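Local coordinates for probable branched-chain-amino-acid aminotransferase (PDB 3CSW), which probably transfers the amino group of leucine, isoleucine or valine to 2-oxoglutarate with pyridoxal 5'-phosphate as cofactor, in branched-chain amino acid metabolism, at residues Val174-Phe179 with Ser197-Gly202; Val127-Val132 with Ile166-Asn171; Glu228-Asp233 with Arg249-Ser254; Tyr43-Thr48 with Arg97-Leu102. All coordinates share one frame; numbering follows the deposited sequence. Where two conformers were deposited one is given.

Contact 1 (Val174-Phe179 with Ser197-Gly202); sequences VCEGSF and SGILDG. With PLP (pyridoxal-5'-phosphate), chain E.
Glu176 reaches from the strand 174-177 to the loop 197-202 and serves three polar partners in the cofactor pocket. The backbone N-H of Leu200 points between its carboxylate oxygens, 3.3 Å from N to OE1 and 3.2 Å to OE2, meeting both on their syn side about 20° out of the carboxylate plane. OE1 also accepts from the pyridine nitrogen N1 of pyridoxal phosphate at 2.8 Å, and OE2 has a salt bridge to Arg134. The first torsion (chi1 60°) sets CG between backbone N and carbonyl carbon, and the chain then runs extended to the ring nitrogen.

Apolar contacts lie beside these bonds. Ile199 lays its branch carbon CG2 against Cys175, 3.7 Å from CB, while its CB lies beside the carboxylate. Leu200 serves twice: its backbone N binds Glu176, and its methyl CD2 offers carbon contact to the cofactor ring, 3.5 Å from C3. Gly202, right before the helix 203-214, answers a steric need, its CA being 3.5 Å from O4P, where a CB would clash with that oxygen.

Farther along, a water donates to Val174 O and accepts from Ser197 OG, which also bonds to Ser194. Cys175 and Glu176 form a classic beta bulge opposite Leu167.

Were Glu176 replaced by an alanine, the pyridine nitrogen and Arg134 would probably lose their acidic partner, and Leu200 N its acceptor. As in other fold-type IV enzymes, a glutamate at N1 probably helps to keep the pyridine nitrogen protonated, consistent with a cofactor ring that can act as an electron sink.

Contact 2 (Val127-Val132 with Ile166-Asn171); sequences VKISNV and ILLGLN
Ile166 sits between Val127 and Ile129 of the neighbouring strand, and both meet it obliquely. Val127 CG2 lies 4.1 Å from Ile166 CG1, and the CD1 end of Ile129 lies as far from Ile166 CB. Ile129 turns its other branch to Leu168, crossing that side chain at about a right angle, with Ile129 CG2 4.0 Å from Leu168 CD1. The torsion of Ile129 that puts CG1 beside the backbone N (chi1 -58°) sends the two branches to different partners, a use of beta-branching that suits a strand.

Beneath these side chains the strands 125-129 and 164-168 run parallel, their short segments 22° apart, as the two strands of a beta-alpha-beta unit whose helix is 150-156. Ile166 N donates to Lys128 O and its carbonyl accepts from Ser130 N, each at 2.8 Å, so this one residue takes both backbone bonds.

Farther along, Val132 O packs on Leu167 CG, and Ser130 OG accepts from Val132 N at 3.0 Å in an ST turn while also bonding Glu158. A water joins the diverging chains, donating to Ser130 O and Val132 O and accepting from Leu168 N. Trp227 of the second subunit packs on Ile129 and Leu168.

The chemistry thus changes along the pair: direct backbone bonds under aliphatic cover give way to a serine hydroxyl and a water, which satisfy the polar backbone atoms where the strands part.

Contact 3 (Glu228-Asp233 with Arg249-Ser254); sequences ELFEAD and RLNEHS
Phe230 lays one face of its ring over the methyl CD2 of Leu250, a CH-pi contact with CD2 3.8 Å from the ring centroid and 19° off its normal. Leu250 opens a type II' beta turn that runs to His253, the tight connection of a beta hairpin between strands 249-250 and 253-254, while Phe230 belongs to the short, weakly bonded helix 226-230. Helix and hairpin are thereby joined through an aromatic ring, a residue broad enough to meet several side chains together.

The same leucine methyl is pressed against Leu229 CB at 3.5 Å, tighter than usual for two carbons. With CG anti to the backbone N (chi1 169°), Leu250 carries CD2 between the two helix residues. Asn251 brings ND2 to the ring's edge near its plane, 4.1 Å from CZ; its OD1 is held by Ile129 N of the adjoining strand.

His253 supplies the aromatic pair: the edge of Phe230 is turned toward its face in an offset edge-to-face arrangement, centroids 5.9 Å apart and planes at 69°. A serine in place of Phe230 would probably open a gap over Leu250 and leave the imidazole of His253 without one of its two aromatic neighbours, the other being Phe255.

Beyond the rings the second subunit closes in. Its Glu231 packs on Phe230, and its Lys186 forms a salt bridge with Glu252. The backbone carbonyl of Phe230 stands over the imidazole face without a hydrogen bond, while at the rim a water in the ring plane lies 2.6 Å from His253 NE2 and donates to Ala232 O.

Contact 4 (Tyr43-Thr48 with Arg97-Leu102); sequences YETLRT and RIKVYL
Two neighbouring strands of the large antiparallel sheet, 42-49 and 96-102, meet here, with Glu44 facing Val100 and Leu46 facing Ile98 as hydrogen-bonded pairs. Glu44 N donates to Val100 O at 3.0 Å and its carbonyl accepts from Val100 N. Leu46 N donates to Ile98 O at 2.7 Å, and Ile98 N to Leu46 O.

On the face of Leu46, Ile98 and Val100, Leu46 CD1 lies 3.8 Å from Val100 CG2. Leu46 CG stands anti to its carbonyl carbon (chi1 -58°), and from there CD1 extends to the valine. Ile98 CD1 meets Thr48 CG2 at about a right angle, 4.2 Å away. Helix 78-89 packs on this face through Leu85 and Phe81, so aliphatic residues suit it.

Such a pairing places every second residue on the opposite face, which here holds Tyr43, Thr45, Arg47, Arg97, Lys99 and Tyr101. In the non-hydrogen-bonded pair Tyr43-Tyr101, Tyr43 CB lies beside the Tyr101 ring, 3.8 Å from CD1. Tyr43 itself lies close to the pyridoxal phosphate, while Tyr101 OH and Lys99 NZ both reach Glu35 of the third subunit, one by a hydrogen bond and the other by a salt bridge.

Glu44, although on the aliphatic face, has its carboxylate bound to His59 and Arg62. Arg47 grips Thr48 O side-on with NE and NH2, both 2.9 Å away and in line with the guanidinium plane.

In the fold
All four contacts are largely buried, but contacts 1 and 4 lie nearer the centre of the chain than contact 2 and, farthest out, contact 3. Contacts 1, 2 and 3 reach the same mixed sheet: Leu167 bonds to Cys175 and Glu176 between contacts 1 and 2, and Asn251 bonds to Val127 and Ile129 between contacts 2 and 3. Contact 4 belongs to the other side of the chain, about 18 Å from contact 1 between centres. Their chemistry follows place: a carboxylate at the cofactor in contact 1, a full antiparallel ladder in contact 4, a short parallel pairing in contact 2, and ring packing without direct hydrogen bonds in contact 3. Contacts 2, 3 and 4 also meet neighbouring subunits.

Contact 1 (Val174-Phe179 with Ser197-Gly202)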
# COMPACT_ATOMS: atom_id res chain seq x y z
N VAL A 174 -7.45 -9.19 8.86
CA VAL A 174 -8.67 -9.91 8.54
C VAL A 174 -9.78 -8.89 8.22
O VAL A 174 -10.04 -7.94 8.99
CB VAL A 174 -9.12 -10.82 9.72
CG1 VAL A 174 -10.39 -11.56 9.38
CG2 VAL A 174 -7.99 -11.80 10.10
N CYS A 175 -10.41 -9.06 7.07
CA CYS A 175 -11.58 -8.24 6.74
C CYS A 175 -12.82 -9.06 7.02
O CYS A 175 -13.49 -8.88 8.06
CB CYS A 175 -11.52 -7.71 5.29
SG CYS A 175 -10.31 -6.37 5.13
N GLU A 176 -13.15 -9.97 6.11
CA GLU A 176 -14.35 -10.73 6.22
C GLU A 176 -14.39 -11.87 5.21
O GLU A 176 -13.54 -11.95 4.35
CB GLU A 176 -15.55 -9.79 5.97
CG GLU A 176 -15.56 -9.12 4.60
CD GLU A 176 -16.37 -7.83 4.58
OE1 GLU A 176 -17.55 -7.85 4.95
OE2 GLU A 176 -15.82 -6.80 4.16
N GLY A 177 -15.40 -12.72 5.31
CA GLY A 177 -15.65 -13.72 4.28
C GLY A 177 -16.29 -13.07 3.05
O GLY A 177 -16.74 -11.93 3.13
N SER A 178 -16.36 -13.82 1.94
CA SER A 178 -17.01 -13.35 0.69
C SER A 178 -18.52 -13.05 0.83
O SER A 178 -19.08 -12.28 0.05
CB SER A 178 -16.74 -14.32 -0.48
OG SER A 178 -17.52 -15.51 -0.43
N PHE A 179 -19.16 -13.65 1.84
CA PHE A 179 -20.59 -13.42 2.09
C PHE A 179 -20.94 -13.40 3.59
O PHE A 179 -22.12 -13.49 3.95
CB PHE A 179 -21.46 -14.46 1.35
CG PHE A 179 -21.25 -15.92 1.80
CD1 PHE A 179 -21.95 -16.45 2.89
CD2 PHE A 179 -20.40 -16.78 1.09
CE1 PHE A 179 -21.77 -17.77 3.28
CE2 PHE A 179 -20.22 -18.11 1.47
CZ PHE A 179 -20.91 -18.60 2.59
N SER A 197 -11.29 -1.52 9.48
CA SER A 197 -10.45 -2.51 8.82
C SER A 197 -10.78 -2.56 7.33
O SER A 197 -9.96 -2.96 6.52
CB SER A 197 -10.66 -3.89 9.44
OG SER A 197 -10.25 -3.92 10.79
N GLY A 198 -12.00 -2.13 6.99
CA GLY A 198 -12.42 -1.97 5.61
C GLY A 198 -13.41 -3.04 5.23
O GLY A 198 -13.22 -3.77 4.26
N ILE A 199 -14.48 -3.11 6.00
CA ILE A 199 -15.43 -4.20 5.88
C ILE A 199 -16.87 -3.70 5.75
O ILE A 199 -17.14 -2.53 5.97
CB ILE A 199 -15.32 -5.18 7.11
CG1 ILE A 199 -15.76 -4.50 8.40
CG2 ILE A 199 -13.88 -5.70 7.22
CD1 ILE A 199 -16.00 -5.39 9.58
N LEU A 200 -17.76 -4.62 5.38
CA LEU A 200 -19.20 -4.41 5.38
C LEU A 200 -19.75 -4.58 6.81
O LEU A 200 -19.38 -5.52 7.51
CB LEU A 200 -19.83 -5.43 4.47
CG LEU A 200 -21.24 -5.16 4.02
CD1 LEU A 200 -21.30 -3.93 3.16
CD2 LEU A 200 -21.71 -6.37 3.25
N ASP A 201 -20.59 -3.64 7.24
CA ASP A 201 -21.22 -3.67 8.58
C ASP A 201 -22.44 -4.60 8.54
O ASP A 201 -23.58 -4.16 8.44
CB ASP A 201 -21.62 -2.26 9.06
CG ASP A 201 -22.42 -1.47 8.02
OD1 ASP A 201 -22.26 -1.71 6.79
OD2 ASP A 201 -23.22 -0.59 8.42
N GLY A 202 -22.17 -5.89 8.58
CA GLY A 202 -23.22 -6.88 8.53
C GLY A 202 -24.22 -6.73 9.66
O GLY A 202 -23.85 -6.41 10.81
N1 PLP E . -19.61 -9.50 4.11
C2 PLP E . -19.94 -9.49 2.76
C2A PLP E . -18.85 -9.24 1.77
C3 PLP E . -21.28 -9.72 2.37
O3 PLP E . -21.62 -9.80 1.04
C4 PLP E . -22.27 -9.95 3.35
C4A PLP E . -23.69 -10.25 2.96
O4A PLP E . -24.01 -11.41 2.65
C5 PLP E . -21.90 -9.96 4.71
C6 PLP E . -20.57 -9.72 5.07
C5A PLP E . -22.86 -10.42 5.79
O4P PLP E . -23.72 -9.35 6.17
P PLP E . -25.20 -9.61 6.81
O1P PLP E . -25.99 -8.29 6.82
O2P PLP E . -25.05 -10.12 8.21
O3P PLP E . -25.86 -10.65 5.91
O HOH W 1 -9.03 -6.40 10.91

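Contact 2 (Val127-Val132 with Ile166-Asn171)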
# COMPACT_ATOMS: atom_id res chain seq x y z
N VAL A 127 -13.25 -23.22 6.20
CA VAL A 127 -13.02 -21.97 5.48
C VAL A 127 -11.54 -21.93 5.08
O VAL A 127 -10.69 -22.62 5.68
CB VAL A 127 -13.40 -20.69 6.30
CG1 VAL A 127 -14.84 -20.73 6.72
CG2 VAL A 127 -12.52 -20.53 7.53
N LYS A 128 -11.23 -21.14 4.07
CA LYS A 128 -9.85 -20.97 3.64
C LYS A 128 -9.54 -19.51 3.39
O LYS A 128 -10.44 -18.74 3.04
CB LYS A 128 -9.60 -21.78 2.35
CG LYS A 128 -9.66 -23.24 2.58
CD LYS A 128 -9.50 -24.03 1.31
CE LYS A 128 -9.71 -25.50 1.60
NZ LYS A 128 -9.24 -26.31 0.45
N ILE A 129 -8.27 -19.12 3.57
CA ILE A 129 -7.80 -17.77 3.20
C ILE A 129 -7.95 -17.60 1.67
O ILE A 129 -7.49 -18.43 0.90
CB ILE A 129 -6.31 -17.49 3.65
CG1 ILE A 129 -6.13 -17.66 5.17
CG2 ILE A 129 -5.85 -16.07 3.28
CD1 ILE A 129 -7.07 -16.81 6.03
N SER A 130 -8.61 -16.53 1.25
CA SER A 130 -8.78 -16.20 -0.17
C SER A 130 -7.47 -15.68 -0.80
O SER A 130 -6.62 -15.08 -0.10
CB SER A 130 -9.84 -15.09 -0.27
OG SER A 130 -10.09 -14.69 -1.59
N ASN A 131 -7.33 -15.86 -2.11
CA ASN A 131 -6.26 -15.24 -2.92
C ASN A 131 -6.60 -13.85 -3.39
O ASN A 131 -5.82 -13.27 -4.12
CB ASN A 131 -5.97 -16.03 -4.20
CG ASN A 131 -5.46 -17.40 -3.95
OD1 ASN A 131 -4.70 -17.65 -3.00
ND2 ASN A 131 -5.86 -18.33 -4.82
N VAL A 132 -7.79 -13.37 -3.03
CA VAL A 132 -8.26 -12.06 -3.37
C VAL A 132 -8.25 -11.20 -2.09
O VAL A 132 -8.84 -11.59 -1.07
CB VAL A 132 -9.69 -12.16 -3.94
CG1 VAL A 132 -10.20 -10.79 -4.30
CG2 VAL A 132 -9.71 -13.10 -5.16
N ILE A 166 -11.92 -16.39 3.32
CA ILE A 166 -11.63 -15.21 4.13
C ILE A 166 -10.75 -14.21 3.34
O ILE A 166 -9.61 -14.52 2.98
CB ILE A 166 -10.94 -15.62 5.45
CG1 ILE A 166 -11.74 -16.75 6.16
CG2 ILE A 166 -10.72 -14.44 6.35
CD1 ILE A 166 -13.24 -16.55 6.35
N LEU A 167 -11.31 -13.04 3.05
CA LEU A 167 -10.59 -11.94 2.42
C LEU A 167 -9.84 -11.14 3.49
O LEU A 167 -10.44 -10.70 4.48
CB LEU A 167 -11.51 -11.00 1.63
CG LEU A 167 -12.16 -11.47 0.32
CD1 LEU A 167 -13.39 -12.31 0.62
CD2 LEU A 167 -12.48 -10.29 -0.63
N LEU A 168 -8.53 -11.04 3.29
CA LEU A 168 -7.68 -10.18 4.06
C LEU A 168 -7.60 -8.85 3.32
O LEU A 168 -7.81 -8.79 2.10
CB LEU A 168 -6.25 -10.75 4.18
CG LEU A 168 -6.11 -12.21 4.61
CD1 LEU A 168 -4.66 -12.57 4.71
CD2 LEU A 168 -6.85 -12.47 5.89
N GLY A 169 -7.31 -7.79 4.06
CA GLY A 169 -7.07 -6.49 3.45
C GLY A 169 -5.66 -6.43 2.93
O GLY A 169 -4.89 -7.37 3.14
N LEU A 170 -5.30 -5.33 2.29
CA LEU A 170 -3.98 -5.23 1.66
C LEU A 170 -2.83 -5.42 2.62
O LEU A 170 -1.77 -5.79 2.18
CB LEU A 170 -3.78 -3.88 0.95
CG LEU A 170 -4.48 -3.60 -0.37
CD1 LEU A 170 -3.96 -2.25 -0.93
CD2 LEU A 170 -4.33 -4.76 -1.37
N ASN A 171 -3.01 -5.11 3.91
CA ASN A 171 -1.92 -5.28 4.87
C ASN A 171 -1.96 -6.61 5.64
O ASN A 171 -1.20 -6.79 6.58
CB ASN A 171 -1.92 -4.14 5.91
CG ASN A 171 -1.69 -2.77 5.30
OD1 ASN A 171 -2.56 -1.92 5.37
ND2 ASN A 171 -0.51 -2.54 4.72
O HOH W 2 -7.35 -12.41 0.94

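Contact 3 (Glu228-Asp233 with Arg249-Ser254)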
# COMPACT_ATOMS: atom_id res chain seq x y z
N GLU A 228 -3.64 -14.23 14.02
CA GLU A 228 -4.47 -14.38 15.21
C GLU A 228 -5.56 -15.44 15.00
O GLU A 228 -5.99 -16.06 15.95
CB GLU A 228 -5.13 -13.06 15.64
CG GLU A 228 -4.17 -11.93 15.94
CD GLU A 228 -4.88 -10.73 16.57
OE1 GLU A 228 -5.47 -10.89 17.65
OE2 GLU A 228 -4.84 -9.63 16.00
N LEU A 229 -6.04 -15.61 13.78
CA LEU A 229 -7.02 -16.67 13.49
C LEU A 229 -6.37 -18.04 13.75
O LEU A 229 -7.02 -18.97 14.23
CB LEU A 229 -7.50 -16.59 12.04
CG LEU A 229 -8.29 -15.35 11.57
CD1 LEU A 229 -8.66 -15.48 10.08
CD2 LEU A 229 -9.54 -15.09 12.42
N PHE A 230 -5.09 -18.16 13.45
CA PHE A 230 -4.38 -19.43 13.61
C PHE A 230 -3.99 -19.70 15.06
O PHE A 230 -3.60 -20.81 15.39
CB PHE A 230 -3.18 -19.51 12.67
CG PHE A 230 -3.57 -19.62 11.21
CD1 PHE A 230 -3.87 -18.49 10.47
CD2 PHE A 230 -3.63 -20.85 10.58
CE1 PHE A 230 -4.25 -18.57 9.12
CE2 PHE A 230 -4.00 -20.95 9.21
CZ PHE A 230 -4.31 -19.81 8.49
N GLU A 231 -4.15 -18.71 15.93
CA GLU A 231 -3.90 -18.90 17.35
C GLU A 231 -5.15 -18.79 18.19
O GLU A 231 -5.06 -18.84 19.42
CB GLU A 231 -2.87 -17.90 17.83
CG GLU A 231 -1.56 -18.03 17.07
CD GLU A 231 -0.38 -17.47 17.83
OE1 GLU A 231 -0.26 -16.23 17.92
OE2 GLU A 231 0.42 -18.29 18.33
N ALA A 232 -6.31 -18.65 17.54
CA ALA A 232 -7.57 -18.46 18.23
C ALA A 232 -8.04 -19.74 18.90
O ALA A 232 -7.75 -20.84 18.42
CB ALA A 232 -8.63 -17.97 17.22
N ASP A 233 -8.77 -19.61 20.01
CA ASP A 233 -9.46 -20.74 20.63
C ASP A 233 -10.72 -21.17 19.84
O ASP A 233 -11.03 -22.36 19.77
CB ASP A 233 -9.87 -20.43 22.08
CG ASP A 233 -8.69 -20.07 22.95
OD1 ASP A 233 -7.60 -20.57 22.68
OD2 ASP A 233 -8.85 -19.27 23.90
N ARG A 249 -12.39 -25.67 11.00
CA ARG A 249 -11.08 -25.71 10.36
C ARG A 249 -10.84 -24.49 9.42
O ARG A 249 -11.71 -24.14 8.63
CB ARG A 249 -11.01 -27.01 9.57
CG ARG A 249 -9.67 -27.43 9.09
CD ARG A 249 -9.78 -28.90 8.70
NE ARG A 249 -8.49 -29.54 8.47
CZ ARG A 249 -7.96 -29.76 7.26
NH1 ARG A 249 -8.60 -29.38 6.16
NH2 ARG A 249 -6.76 -30.36 7.16
N LEU A 250 -9.69 -23.84 9.58
CA LEU A 250 -9.22 -22.78 8.70
C LEU A 250 -8.00 -23.32 7.98
O LEU A 250 -7.01 -23.67 8.60
CB LEU A 250 -8.85 -21.52 9.51
CG LEU A 250 -8.10 -20.37 8.82
CD1 LEU A 250 -8.91 -19.78 7.65
CD2 LEU A 250 -7.67 -19.30 9.87
N ASN A 251 -8.06 -23.37 6.65
CA ASN A 251 -6.99 -23.97 5.87
C ASN A 251 -6.76 -25.40 6.43
O ASN A 251 -7.68 -26.21 6.39
CB ASN A 251 -5.72 -23.08 5.86
CG ASN A 251 -5.84 -21.85 4.95
OD1 ASN A 251 -6.92 -21.45 4.56
ND2 ASN A 251 -4.71 -21.25 4.63
N GLU A 252 -5.58 -25.70 6.96
CA GLU A 252 -5.33 -27.03 7.56
C GLU A 252 -5.36 -27.00 9.09
O GLU A 252 -5.02 -27.98 9.73
CB GLU A 252 -3.98 -27.57 7.11
CG GLU A 252 -3.83 -27.81 5.63
CD GLU A 252 -2.35 -27.95 5.24
OE1 GLU A 252 -1.58 -26.95 5.34
OE2 GLU A 252 -1.97 -29.07 4.84
N HIS A 253 -5.78 -25.88 9.66
CA HIS A 253 -5.80 -25.68 11.09
C HIS A 253 -7.17 -25.97 11.68
O HIS A 253 -8.10 -25.19 11.50
CB HIS A 253 -5.39 -24.22 11.40
CG HIS A 253 -5.25 -23.93 12.86
ND1 HIS A 253 -4.05 -24.08 13.54
CD2 HIS A 253 -6.15 -23.51 13.78
CE1 HIS A 253 -4.23 -23.76 14.81
NE2 HIS A 253 -5.49 -23.41 14.98
N SER A 254 -7.28 -27.06 12.43
CA SER A 254 -8.51 -27.41 13.13
C SER A 254 -8.64 -26.67 14.45
O SER A 254 -7.68 -26.59 15.21
CB SER A 254 -8.56 -28.92 13.44
OG SER A 254 -8.85 -29.67 12.27
O HOH W 3 -6.06 -22.49 17.37

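Contact 4 (Tyr43-Thr48 with Arg97-Leu102)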
# COMPACT_ATOMS: atom_id res chain seq x y z
N TYR A 43 -27.63 -4.04 -4.03
CA TYR A 43 -28.49 -5.10 -3.51
C TYR A 43 -28.45 -5.35 -2.01
O TYR A 43 -27.52 -4.94 -1.32
CB TYR A 43 -28.19 -6.41 -4.25
CG TYR A 43 -26.96 -7.13 -3.76
CD1 TYR A 43 -25.70 -6.79 -4.23
CD2 TYR A 43 -27.05 -8.19 -2.85
CE1 TYR A 43 -24.56 -7.44 -3.80
CE2 TYR A 43 -25.91 -8.86 -2.41
CZ TYR A 43 -24.67 -8.47 -2.90
OH TYR A 43 -23.53 -9.09 -2.49
N GLU A 44 -29.48 -6.05 -1.54
CA GLU A 44 -29.60 -6.52 -0.16
C GLU A 44 -30.19 -7.93 -0.14
O GLU A 44 -30.89 -8.32 -1.08
CB GLU A 44 -30.50 -5.58 0.65
CG GLU A 44 -29.85 -4.29 1.13
CD GLU A 44 -28.65 -4.53 2.06
OE1 GLU A 44 -28.70 -5.49 2.85
OE2 GLU A 44 -27.67 -3.76 2.01
N THR A 45 -29.88 -8.69 0.91
CA THR A 45 -30.44 -10.03 1.12
C THR A 45 -31.11 -10.06 2.49
O THR A 45 -30.58 -9.52 3.45
CB THR A 45 -29.38 -11.16 1.02
OG1 THR A 45 -28.41 -11.04 2.08
CG2 THR A 45 -28.67 -11.13 -0.34
N LEU A 46 -32.29 -10.67 2.57
CA LEU A 46 -33.02 -10.79 3.82
C LEU A 46 -33.46 -12.23 3.98
O LEU A 46 -33.45 -13.00 3.03
CB LEU A 46 -34.27 -9.88 3.85
CG LEU A 46 -34.14 -8.36 3.67
CD1 LEU A 46 -34.12 -8.00 2.18
CD2 LEU A 46 -35.27 -7.64 4.39
N ARG A 47 -33.80 -12.60 5.22
CA ARG A 47 -34.49 -13.86 5.49
C ARG A 47 -35.69 -13.56 6.38
O ARG A 47 -35.81 -12.48 6.91
CB ARG A 47 -33.58 -14.88 6.15
CG ARG A 47 -33.18 -14.55 7.58
CD ARG A 47 -32.74 -15.80 8.32
NE ARG A 47 -33.91 -16.58 8.67
CZ ARG A 47 -33.87 -17.80 9.20
NH1 ARG A 47 -32.71 -18.42 9.43
NH2 ARG A 47 -35.01 -18.39 9.51
N THR A 48 -36.57 -14.55 6.53
CA THR A 48 -37.71 -14.43 7.41
C THR A 48 -37.53 -15.32 8.63
O THR A 48 -36.80 -16.30 8.60
CB THR A 48 -39.01 -14.86 6.72
OG1 THR A 48 -38.88 -16.22 6.29
CG2 THR A 48 -39.32 -13.97 5.50
N ARG A 97 -35.61 -16.89 1.68
CA ARG A 97 -34.49 -15.99 1.42
C ARG A 97 -35.04 -14.97 0.44
O ARG A 97 -35.80 -15.32 -0.44
CB ARG A 97 -33.33 -16.73 0.76
CG ARG A 97 -32.19 -15.83 0.28
CD ARG A 97 -31.10 -16.59 -0.51
NE ARG A 97 -30.26 -17.45 0.34
CZ ARG A 97 -30.52 -18.72 0.67
NH1 ARG A 97 -31.61 -19.36 0.23
NH2 ARG A 97 -29.65 -19.37 1.46
N ILE A 98 -34.68 -13.70 0.61
CA ILE A 98 -35.17 -12.63 -0.26
C ILE A 98 -33.98 -11.78 -0.72
O ILE A 98 -33.22 -11.31 0.11
CB ILE A 98 -36.17 -11.69 0.49
CG1 ILE A 98 -37.28 -12.49 1.21
CG2 ILE A 98 -36.77 -10.70 -0.50
CD1 ILE A 98 -38.04 -11.69 2.27
N LYS A 99 -33.83 -11.60 -2.03
CA LYS A 99 -32.80 -10.73 -2.61
C LYS A 99 -33.52 -9.53 -3.20
O LYS A 99 -34.53 -9.71 -3.86
CB LYS A 99 -32.02 -11.43 -3.73
CG LYS A 99 -31.30 -12.70 -3.32
CD LYS A 99 -30.90 -13.53 -4.56
CE LYS A 99 -31.03 -15.06 -4.30
NZ LYS A 99 -31.22 -15.85 -5.56
N VAL A 100 -32.99 -8.33 -2.94
CA VAL A 100 -33.56 -7.09 -3.47
C VAL A 100 -32.50 -6.35 -4.29
O VAL A 100 -31.43 -6.03 -3.78
CB VAL A 100 -34.09 -6.16 -2.35
CG1 VAL A 100 -34.85 -4.97 -2.98
CG2 VAL A 100 -35.01 -6.94 -1.40
N TYR A 101 -32.80 -6.11 -5.57
CA TYR A 101 -31.87 -5.45 -6.47
C TYR A 101 -32.39 -4.09 -6.86
O TYR A 101 -33.56 -3.96 -7.24
CB TYR A 101 -31.69 -6.27 -7.74
CG TYR A 101 -31.11 -7.66 -7.54
CD1 TYR A 101 -29.75 -7.85 -7.39
CD2 TYR A 101 -31.93 -8.78 -7.58
CE1 TYR A 101 -29.22 -9.14 -7.25
CE2 TYR A 101 -31.42 -10.06 -7.43
CZ TYR A 101 -30.07 -10.23 -7.27
OH TYR A 101 -29.58 -11.50 -7.14
N LEU A 102 -31.53 -3.08 -6.81
CA LEU A 102 -31.89 -1.75 -7.24
C LEU A 102 -31.06 -1.43 -8.48
O LEU A 102 -29.83 -1.56 -8.47
CB LEU A 102 -31.64 -0.76 -6.10
CG LEU A 102 -31.91 0.72 -6.35
CD1 LEU A 102 -33.39 0.98 -6.63
CD2 LEU A 102 -31.40 1.52 -5.15